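Local coordinates for putative Lipoprotein (Shewanella oneidensis, PDB 3U24), which is of unknown function but binds zinc and, as a putative lipoprotein of the DUF885 family, is probably related to zinc metallopeptidases, at residues S321-Q326 against L348-T353; T375-T380 against Q403-H408; S113-P118 against G235-R240. All coordinates share one frame; numbering follows the deposited sequence.

In the fold
Along this mainly helical chain the order is contact 3, contact 1, contact 2, each closed before the next opens. Contacts 1 and 2 are neighbours, their centres about 7 Å apart: strands 349-352 and 376-379 run side by side in the small mixed sheet. Contact 1 sets that sheet against helix 319-337, contact 2 against helix 401-409, which carries His408, a ligand of the zinc ion also bound by His414 and Glu439. Contact 3 lies on the opposite side of the chain's centre, about 43 Å from contact 1 and 37 Å from contact 2, centre to centre. There it joins the short helix 113-116 to the loop between helices 200-234 and 243-254.

Contact 1. Residues S321-Q326 against L348-T353; sequences SEVRKQ and LVVRET. With ZN (zinc ion), chain J.
Arg324 uses a single nitrogen, NH2, to bind two residues of the strand 349-352. The closer partner is Glu352, whose OE1 lies 2.7 Å from Arg324 NH2 in a salt bridge. The carboxylate is met on its syn side and lies nearly coplanar with the guanidinium, although the hydrogen bond itself is bent (139°). Arg324 NH2 also donates to Val350 O at 3.2 Å, approaching from above the carbonyl plane rather than along a lone pair. On the way there the arginine lies across Val350: its CG is 4.0 Å from Val350 CB. With CG anti to the carbonyl carbon (chi1 -71°) and the chain extended from CG to NE, the guanidinium is carried past the valine to the strand's backbone. Beneath these polar bonds, Val323 CG1 faces Val350 CG1 at 4.4 Å, and both valines also pack on Val379 of the adjacent strand. Helix and strand run antiparallel, their axes 9.1 Å apart at closest approach. Two residues before Arg324, Glu322 serves a different task: its OE2 binds a zinc ion at 2.6 Å, a long bond, and two waters bind the same ion. Gln326 NE2, one turn on from Glu322, donates to the anti lone pair of Glu322 OE2 over 2.9 Å and so helps to orient the carboxylate. The chemistry is therefore divided between an apolar valine pair, buried on the helix side, and an exposed charged edge, where Glu352 probably neutralises the arginine that ties the helix to the strand.

Contact 2. Residues T375-T380 against Q403-H408; sequences TYYNVT and QILNIH. With ZN (zinc ion), chain F.
Tyr377 points from the central strand 376-379 to helix 401-409, where its hydroxyl meets Leu405 and Asn406. Ahead of them on the helix, Gln403 packs on Gln326, and Ile404 turns to the other flank, against Met461, Tyr465 and Trp468 of helix 459-485. Leu405 merely brushes the contact, its CG lying 4.2 Å from Tyr377 OH. Asn406 makes the polar link: Tyr377 OH donates to Asn406 OD1 over a short 2.5 Å. The bond lies in the carbonyl plane of the amide, with a C=O...donor angle of 150°, and the oxygen sits at the edge of the phenol ring, in its plane. Ring and amide are nevertheless almost perpendicular, 83° apart. Asn406 is buried and both ends of its amide are used, because ND2 bonds to Gln326 OE1; these two partners fix which way round the amide lies. Tyr377 has its CG anti to the backbone N (chi1 -169°), which sends the ring off the sheet toward the helix, and Val379 CG2 covers one ring face, 3.9 Å above the centre. Ile407 faces the opposite way, onto helix 435-451. His408 then takes the helix to the metal: its NE2 binds the zinc ion at 1.9 Å, and a water binds the same ion at 2.1 Å. Glu446 OE2 is hydrogen-bonded to His408 ND1 and steadies the imidazole from the second shell. Glu409 follows directly on the helix, its side chain about 3 Å from that of Tyr377 at the nearest atoms. His414 and Glu439 complete the protein ligands, and such a two-histidine, one-glutamate zinc site beside a sheet is consistent with the Peptidase_MA clan.

Contact 3. Residues S113-P118 against G235-R240; sequences SWQWDP and GARSFR
Trp116 and Arg237 are the residues whose backbones come nearest, CA to CA 7.9 Å. Trp116 ends the short helix 113-116, whose single turn is closed by Asp117 N bonding to Ser113 O at 3.0 Å. Arg237 lies in the irregular link between helices 200-234 and 243-254. Gly235 begins that link with a positive phi (95°), a conformation that would press a side chain against the preceding carbonyl oxygen. Further on, Ser238 OG accepts from Arg240 N at 2.9 Å, forming an ST turn. Between the segments the arginine does the reaching: bent at chi3, it brings NE to within 3.3 Å of Trp116 CB. Trp116 CD1 lies over one face of the guanidinium, 3.9 Å above its centre; as the two planes are 45° apart, this is no parallel stack. The bond of Arg237 NE goes elsewhere, to the carbonyl oxygen of Gln165. A chi1 of 52° tucks the Trp116 ring back over its own helix, Ser113 CA lying against one face, while its NE1 bonds to Phe111 O. Phe111 and His170 meet the indole edge-to-face. A leucine in place of Arg237 would probably leave the Gln165 carbonyl without this donor and strip Trp116 of the flat group lying against it. Gln115 OE1 stays 4.3 Å from Arg237 NH2, too far to bond. The contact joins the end of the short helix 113-116 to the loop after helix 200-234, the arginine side chain lying across the tryptophan at an angle and Gln165, just before helix 168-179, bridging the two.

Contact 1. Residues S321-Q326 against L348-T353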
loop_
_atom_site.group_PDB
_atom_site.type_symbol
_atom_site.label_atom_id
_atom_site.label_comp_id
_atom_site.label_asym_id
_atom_site.label_seq_id
_atom_site.Cartn_x
_atom_site.Cartn_y
_atom_site.Cartn_z
ATOM N N SER A 321 12.470 -7.915 21.756
ATOM C CA SER A 321 12.034 -7.755 23.138
ATOM C C SER A 321 11.557 -6.359 23.487
ATOM O O SER A 321 10.624 -6.232 24.288
ATOM C CB SER A 321 13.192 -8.048 24.075
ATOM O OG SER A 321 13.421 -9.418 24.060
ATOM N N GLU A 322 12.188 -5.315 22.926
ATOM C CA GLU A 322 11.759 -3.947 23.262
ATOM C C GLU A 322 10.360 -3.766 22.703
ATOM O O GLU A 322 9.487 -3.173 23.366
ATOM C CB GLU A 322 12.732 -2.876 22.756
ATOM C CG GLU A 322 12.333 -1.403 23.002
ATOM C CD GLU A 322 12.153 -1.053 24.487
ATOM O OE1 GLU A 322 12.865 -1.633 25.322
ATOM O OE2 GLU A 322 11.282 -0.218 24.846
ATOM N N VAL A 323 10.130 -4.335 21.523
ATOM C CA VAL A 323 8.818 -4.288 20.926
ATOM C C VAL A 323 7.787 -5.004 21.761
ATOM O O VAL A 323 6.704 -4.441 21.988
ATOM C CB VAL A 323 8.790 -4.820 19.475
ATOM C CG1 VAL A 323 7.380 -4.707 18.925
ATOM C CG2 VAL A 323 9.733 -4.007 18.571
ATOM N N ARG A 324 8.098 -6.216 22.238
ATOM C CA ARG A 324 7.148 -6.955 23.083
ATOM C C ARG A 324 6.844 -6.212 24.376
ATOM O O ARG A 324 5.726 -6.248 24.884
ATOM C CB ARG A 324 7.695 -8.319 23.509
ATOM C CG ARG A 324 7.804 -9.370 22.437
ATOM C CD ARG A 324 7.860 -10.797 23.014
ATOM N NE ARG A 324 7.796 -11.706 21.888
ATOM C CZ ARG A 324 8.848 -12.231 21.269
ATOM N NH1 ARG A 324 10.081 -12.038 21.711
ATOM N NH2 ARG A 324 8.648 -12.986 20.204
ATOM N N LYS A 325 7.847 -5.580 24.943
ATOM C CA LYS A 325 7.664 -4.803 26.170
ATOM C C LYS A 325 6.751 -3.569 25.927
ATOM O O LYS A 325 5.881 -3.232 26.768
ATOM C CB LYS A 325 9.052 -4.405 26.693
ATOM C CG LYS A 325 9.112 -3.554 27.948
ATOM C CD LYS A 325 10.564 -3.237 28.320
ATOM C CE LYS A 325 10.649 -2.292 29.524
ATOM N NZ LYS A 325 10.086 -0.938 29.215
ATOM N N GLN A 326 6.885 -2.950 24.754
ATOM C CA GLN A 326 6.177 -1.685 24.465
ATOM C C GLN A 326 4.681 -1.875 24.240
ATOM O O GLN A 326 3.885 -1.042 24.664
ATOM C CB GLN A 326 6.779 -0.942 23.271
ATOM C CG GLN A 326 8.023 -0.182 23.656
ATOM C CD GLN A 326 8.571 0.673 22.545
ATOM O OE1 GLN A 326 7.877 0.965 21.556
ATOM N NE2 GLN A 326 9.827 1.080 22.688
ATOM N N LEU A 348 -1.998 -9.397 21.061
ATOM C CA LEU A 348 -1.244 -9.385 19.809
ATOM C C LEU A 348 0.048 -10.142 19.967
ATOM O O LEU A 348 0.836 -9.855 20.866
ATOM C CB LEU A 348 -0.954 -7.944 19.382
ATOM C CG LEU A 348 -0.191 -7.692 18.073
ATOM C CD1 LEU A 348 -0.737 -8.468 16.882
ATOM C CD2 LEU A 348 -0.187 -6.188 17.814
ATOM N N VAL A 349 0.288 -11.087 19.073
ATOM C CA VAL A 349 1.476 -11.916 19.154
ATOM C C VAL A 349 2.617 -11.330 18.335
ATOM O O VAL A 349 2.530 -11.276 17.107
ATOM C CB VAL A 349 1.215 -13.335 18.603
ATOM C CG1 VAL A 349 2.518 -14.150 18.647
ATOM C CG2 VAL A 349 0.075 -14.010 19.376
ATOM N N VAL A 350 3.705 -10.933 18.991
ATOM C CA VAL A 350 4.833 -10.427 18.244
ATOM C C VAL A 350 5.615 -11.624 17.827
ATOM O O VAL A 350 5.849 -12.503 18.626
ATOM C CB VAL A 350 5.747 -9.515 19.056
ATOM C CG1 VAL A 350 6.840 -8.965 18.154
ATOM C CG2 VAL A 350 4.955 -8.380 19.673
ATOM N N ARG A 351 5.998 -11.663 16.561
ATOM C CA ARG A 351 6.813 -12.744 16.042
ATOM C C ARG A 351 7.903 -12.164 15.176
ATOM O O ARG A 351 7.741 -11.132 14.519
ATOM C CB ARG A 351 5.984 -13.765 15.235
ATOM C CG ARG A 351 6.262 -13.800 13.727
ATOM C CD ARG A 351 5.341 -14.763 12.988
ATOM N NE ARG A 351 4.954 -14.246 11.673
ATOM C CZ ARG A 351 4.035 -14.794 10.875
ATOM N NH1 ARG A 351 3.743 -14.214 9.712
ATOM N NH2 ARG A 351 3.403 -15.909 11.225
ATOM N N GLU A 352 9.008 -12.887 15.174
ATOM C CA GLU A 352 10.177 -12.532 14.417
ATOM C C GLU A 352 9.869 -12.860 12.929
ATOM O O GLU A 352 9.551 -14.008 12.594
ATOM C CB GLU A 352 11.464 -13.202 15.027
ATOM C CG GLU A 352 11.325 -14.329 16.098
ATOM C CD GLU A 352 11.038 -13.921 17.588
ATOM O OE1 GLU A 352 9.861 -14.079 17.995
ATOM O OE2 GLU A 352 11.951 -13.530 18.389
ATOM N N THR A 353 9.921 -11.836 12.066
ATOM C CA THR A 353 9.383 -11.906 10.690
ATOM C C THR A 353 9.935 -13.079 9.933
ATOM O O THR A 353 11.149 -13.233 9.871
ATOM C CB THR A 353 9.745 -10.685 9.796
ATOM O OG1 THR A 353 9.367 -9.456 10.426
ATOM C CG2 THR A 353 9.042 -10.787 8.422
HETATM ZN ZN ZN J . 11.149 1.324 26.931
HETATM O O HOH W 1 13.399 1.853 26.847
HETATM O O HOH W 2 9.940 3.458 26.162
#

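Contact 2. Residues T375-T380 against Q403-H408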
loop_
_atom_site.group_PDB
_atom_site.type_symbol
_atom_site.label_atom_id
_atom_site.label_comp_id
_atom_site.label_asym_id
_atom_site.label_seq_id
_atom_site.Cartn_x
_atom_site.Cartn_y
_atom_site.Cartn_z
ATOM N N THR A 375 -3.368 -13.800 13.131
ATOM C CA THR A 375 -2.848 -12.433 12.946
ATOM C C THR A 375 -1.626 -12.215 13.800
ATOM O O THR A 375 -1.697 -12.410 14.997
ATOM C CB THR A 375 -3.896 -11.347 13.337
ATOM O OG1 THR A 375 -5.115 -11.561 12.610
ATOM C CG2 THR A 375 -3.368 -9.928 13.025
ATOM N N TYR A 376 -0.522 -11.784 13.187
ATOM C CA TYR A 376 0.728 -11.457 13.903
ATOM C C TYR A 376 1.290 -10.037 13.661
ATOM O O TYR A 376 1.012 -9.405 12.650
ATOM C CB TYR A 376 1.846 -12.417 13.482
ATOM C CG TYR A 376 1.478 -13.868 13.515
ATOM C CD1 TYR A 376 1.679 -14.634 14.666
ATOM C CD2 TYR A 376 0.944 -14.496 12.387
ATOM C CE1 TYR A 376 1.345 -15.982 14.694
ATOM C CE2 TYR A 376 0.607 -15.848 12.411
ATOM C CZ TYR A 376 0.808 -16.582 13.562
ATOM O OH TYR A 376 0.457 -17.912 13.587
ATOM N N TYR A 377 2.148 -9.585 14.581
ATOM C CA TYR A 377 3.013 -8.428 14.364
ATOM C C TYR A 377 4.404 -8.943 13.988
ATOM O O TYR A 377 5.171 -9.391 14.851
ATOM C CB TYR A 377 3.065 -7.576 15.634
ATOM C CG TYR A 377 3.708 -6.201 15.546
ATOM C CD1 TYR A 377 3.977 -5.583 14.338
ATOM C CD2 TYR A 377 3.972 -5.489 16.704
ATOM C CE1 TYR A 377 4.538 -4.317 14.289
ATOM C CE2 TYR A 377 4.512 -4.221 16.678
ATOM C CZ TYR A 377 4.794 -3.631 15.471
ATOM O OH TYR A 377 5.365 -2.388 15.460
ATOM N N ASN A 378 4.696 -8.892 12.693
ATOM C CA ASN A 378 5.992 -9.265 12.128
ATOM C C ASN A 378 7.039 -8.181 12.390
ATOM O O ASN A 378 6.950 -7.085 11.856
ATOM C CB ASN A 378 5.880 -9.480 10.619
ATOM C CG ASN A 378 4.962 -10.623 10.260
ATOM O OD1 ASN A 378 5.019 -11.689 10.867
ATOM N ND2 ASN A 378 4.105 -10.411 9.262
ATOM N N VAL A 379 8.023 -8.498 13.218
ATOM C CA VAL A 379 9.085 -7.564 13.554
ATOM C C VAL A 379 10.367 -8.280 13.174
ATOM O O VAL A 379 10.633 -9.360 13.715
ATOM C CB VAL A 379 9.088 -7.282 15.061
ATOM C CG1 VAL A 379 10.360 -6.561 15.470
ATOM C CG2 VAL A 379 7.857 -6.468 15.443
ATOM N N THR A 380 11.130 -7.728 12.233
ATOM C CA THR A 380 12.344 -8.407 11.752
ATOM C C THR A 380 13.527 -8.211 12.673
ATOM O O THR A 380 13.993 -7.058 12.798
ATOM C CB THR A 380 12.781 -7.944 10.348
ATOM O OG1 THR A 380 11.648 -8.050 9.476
ATOM C CG2 THR A 380 13.963 -8.834 9.817
ATOM N N GLN A 403 8.739 3.855 19.312
ATOM C CA GLN A 403 7.488 3.955 20.044
ATOM C C GLN A 403 6.379 4.438 19.082
ATOM O O GLN A 403 5.303 3.856 19.000
ATOM C CB GLN A 403 7.648 4.921 21.210
ATOM C CG GLN A 403 8.645 4.505 22.296
ATOM C CD GLN A 403 8.738 5.575 23.391
ATOM O OE1 GLN A 403 7.747 5.841 24.072
ATOM N NE2 GLN A 403 9.903 6.208 23.546
ATOM N N ILE A 404 6.690 5.462 18.289
ATOM C CA ILE A 404 5.786 5.907 17.241
ATOM C C ILE A 404 5.452 4.818 16.213
ATOM O O ILE A 404 4.301 4.706 15.792
ATOM C CB ILE A 404 6.345 7.146 16.531
ATOM C CG1 ILE A 404 6.345 8.310 17.495
ATOM C CG2 ILE A 404 5.504 7.517 15.309
ATOM C CD1 ILE A 404 7.280 9.382 16.993
ATOM N N LEU A 405 6.437 4.018 15.818
ATOM C CA LEU A 405 6.177 2.876 14.923
ATOM C C LEU A 405 5.179 1.867 15.526
ATOM O O LEU A 405 4.315 1.328 14.823
ATOM C CB LEU A 405 7.476 2.117 14.572
ATOM C CG LEU A 405 7.358 0.839 13.703
ATOM C CD1 LEU A 405 6.964 1.188 12.268
ATOM C CD2 LEU A 405 8.634 -0.012 13.721
ATOM N N ASN A 406 5.332 1.589 16.806
ATOM C CA ASN A 406 4.460 0.639 17.480
ATOM C C ASN A 406 3.032 1.202 17.682
ATOM O O ASN A 406 2.075 0.443 17.673
ATOM C CB ASN A 406 5.091 0.180 18.809
ATOM C CG ASN A 406 6.302 -0.738 18.596
ATOM O OD1 ASN A 406 6.371 -1.493 17.605
ATOM N ND2 ASN A 406 7.283 -0.667 19.546
ATOM N N ILE A 407 2.897 2.519 17.821
ATOM C CA ILE A 407 1.601 3.153 17.811
ATOM C C ILE A 407 0.948 2.960 16.445
ATOM O O ILE A 407 -0.218 2.519 16.371
ATOM C CB ILE A 407 1.708 4.638 18.191
ATOM C CG1 ILE A 407 2.082 4.757 19.695
ATOM C CG2 ILE A 407 0.433 5.389 17.838
ATOM C CD1 ILE A 407 2.379 6.173 20.176
ATOM N N HIS A 408 1.694 3.279 15.386
ATOM C CA HIS A 408 1.209 3.232 14.013
ATOM C C HIS A 408 0.791 1.829 13.665
ATOM O O HIS A 408 -0.267 1.610 13.095
ATOM C CB HIS A 408 2.297 3.718 13.031
ATOM C CG HIS A 408 1.928 3.635 11.556
ATOM N ND1 HIS A 408 1.682 4.720 10.815
ATOM C CD2 HIS A 408 1.767 2.536 10.690
ATOM C CE1 HIS A 408 1.361 4.339 9.513
ATOM N NE2 HIS A 408 1.416 3.023 9.437
HETATM ZN ZN ZN F . 0.785 2.024 7.972
HETATM O O HOH W 3 2.413 0.670 7.685
#

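Contact 3. Residues S113-P118 against G235-R240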
loop_
_atom_site.group_PDB
_atom_site.type_symbol
_atom_site.label_atom_id
_atom_site.label_comp_id
_atom_site.label_asym_id
_atom_site.label_seq_id
_atom_site.Cartn_x
_atom_site.Cartn_y
_atom_site.Cartn_z
ATOM N N SER A 113 -2.715 2.511 -19.251
ATOM C CA SER A 113 -1.428 1.970 -18.874
ATOM C C SER A 113 -1.139 0.687 -19.595
ATOM O O SER A 113 -0.010 0.299 -19.666
ATOM C CB SER A 113 -1.332 1.760 -17.369
ATOM O OG SER A 113 -2.183 0.715 -16.932
ATOM N N TRP A 114 -2.157 -0.001 -20.088
ATOM C CA TRP A 114 -1.946 -1.172 -20.919
ATOM C C TRP A 114 -1.150 -0.867 -22.183
ATOM O O TRP A 114 -0.554 -1.774 -22.750
ATOM C CB TRP A 114 -3.305 -1.872 -21.225
ATOM C CG TRP A 114 -4.303 -1.036 -21.996
ATOM C CD1 TRP A 114 -5.321 -0.254 -21.475
ATOM C CD2 TRP A 114 -4.398 -0.870 -23.456
ATOM N NE1 TRP A 114 -6.023 0.363 -22.470
ATOM C CE2 TRP A 114 -5.542 0.023 -23.687
ATOM C CE3 TRP A 114 -3.721 -1.392 -24.543
ATOM C CZ2 TRP A 114 -5.948 0.390 -24.963
ATOM C CZ3 TRP A 114 -4.107 -1.000 -25.853
ATOM C CH2 TRP A 114 -5.200 -0.134 -26.060
ATOM N N GLN A 115 -1.106 0.401 -22.606
ATOM C CA GLN A 115 -0.291 0.831 -23.758
ATOM C C GLN A 115 1.135 1.171 -23.388
ATOM O O GLN A 115 2.057 0.714 -24.074
ATOM C CB GLN A 115 -0.846 2.067 -24.485
ATOM C CG GLN A 115 -2.097 1.762 -25.232
ATOM C CD GLN A 115 -2.536 2.912 -26.126
ATOM O OE1 GLN A 115 -2.480 4.089 -25.755
ATOM N NE2 GLN A 115 -2.956 2.562 -27.313
ATOM N N TRP A 116 1.310 1.991 -22.349
ATOM C CA TRP A 116 2.599 2.595 -22.059
ATOM C C TRP A 116 3.366 2.019 -20.905
ATOM O O TRP A 116 4.483 2.494 -20.620
ATOM C CB TRP A 116 2.481 4.124 -21.894
ATOM C CG TRP A 116 1.427 4.586 -20.901
ATOM C CD1 TRP A 116 0.128 5.013 -21.179
ATOM C CD2 TRP A 116 1.555 4.681 -19.465
ATOM N NE1 TRP A 116 -0.527 5.362 -20.053
ATOM C CE2 TRP A 116 0.263 5.177 -18.975
ATOM C CE3 TRP A 116 2.579 4.448 -18.561
ATOM C CZ2 TRP A 116 0.024 5.380 -17.635
ATOM C CZ3 TRP A 116 2.329 4.659 -17.202
ATOM C CH2 TRP A 116 1.070 5.103 -16.748
ATOM N N ASP A 117 2.826 1.022 -20.211
ATOM C CA ASP A 117 3.557 0.368 -19.097
ATOM C C ASP A 117 3.794 -1.110 -19.422
ATOM O O ASP A 117 2.926 -1.958 -19.154
ATOM C CB ASP A 117 2.789 0.486 -17.795
ATOM C CG ASP A 117 3.451 -0.262 -16.653
ATOM O OD1 ASP A 117 4.535 -0.858 -16.808
ATOM O OD2 ASP A 117 2.861 -0.280 -15.562
ATOM N N PRO A 118 4.943 -1.423 -20.033
ATOM C CA PRO A 118 5.187 -2.810 -20.387
ATOM C C PRO A 118 5.377 -3.678 -19.171
ATOM O O PRO A 118 5.291 -4.898 -19.299
ATOM C CB PRO A 118 6.485 -2.762 -21.231
ATOM C CG PRO A 118 6.514 -1.369 -21.788
ATOM C CD PRO A 118 5.896 -0.522 -20.685
ATOM N N GLY A 235 14.044 8.869 -27.753
ATOM C CA GLY A 235 13.156 9.525 -26.811
ATOM C C GLY A 235 11.972 8.634 -26.500
ATOM O O GLY A 235 11.734 7.609 -27.154
ATOM N N ALA A 236 11.234 8.999 -25.477
ATOM C CA ALA A 236 10.200 8.123 -24.930
ATOM C C ALA A 236 9.121 8.974 -24.291
ATOM O O ALA A 236 9.378 10.104 -23.839
ATOM C CB ALA A 236 10.817 7.146 -23.930
ATOM N N ARG A 237 7.913 8.432 -24.226
ATOM C CA ARG A 237 6.848 9.052 -23.433
ATOM C C ARG A 237 7.313 9.395 -21.986
ATOM O O ARG A 237 8.049 8.609 -21.361
ATOM C CB ARG A 237 5.634 8.117 -23.353
ATOM C CG ARG A 237 4.408 8.846 -22.871
ATOM C CD ARG A 237 3.310 7.902 -22.436
ATOM N NE ARG A 237 2.796 7.011 -23.488
ATOM C CZ ARG A 237 1.611 7.134 -24.099
ATOM N NH1 ARG A 237 0.807 8.163 -23.817
ATOM N NH2 ARG A 237 1.202 6.209 -24.996
ATOM N N SER A 238 6.903 10.548 -21.479
ATOM C CA SER A 238 7.261 10.940 -20.128
ATOM C C SER A 238 6.538 10.022 -19.143
ATOM O O SER A 238 5.428 9.575 -19.405
ATOM C CB SER A 238 6.843 12.402 -19.816
ATOM O OG SER A 238 6.926 12.674 -18.404
ATOM N N PHE A 239 7.180 9.762 -18.018
ATOM C CA PHE A 239 6.602 8.990 -16.934
ATOM C C PHE A 239 5.588 9.830 -16.105
ATOM O O PHE A 239 4.851 9.281 -15.267
ATOM C CB PHE A 239 7.714 8.443 -16.031
ATOM C CG PHE A 239 8.540 9.506 -15.366
ATOM C CD1 PHE A 239 8.136 10.063 -14.167
ATOM C CD2 PHE A 239 9.759 9.909 -15.910
ATOM C CE1 PHE A 239 8.895 11.043 -13.563
ATOM C CE2 PHE A 239 10.526 10.881 -15.297
ATOM C CZ PHE A 239 10.075 11.452 -14.124
ATOM N N ARG A 240 5.568 11.140 -16.343
ATOM C CA ARG A 240 4.752 12.073 -15.590
ATOM C C ARG A 240 3.360 12.063 -16.202
ATOM O O ARG A 240 3.194 12.274 -17.413
ATOM C CB ARG A 240 5.350 13.462 -15.624
ATOM C CG ARG A 240 6.797 13.522 -15.134
ATOM C CD ARG A 240 7.481 14.776 -15.669
ATOM N NE ARG A 240 8.906 14.846 -15.318
ATOM C CZ ARG A 240 9.355 15.270 -14.142
ATOM N NH1 ARG A 240 10.646 15.303 -13.906
ATOM N NH2 ARG A 240 8.517 15.646 -13.203
#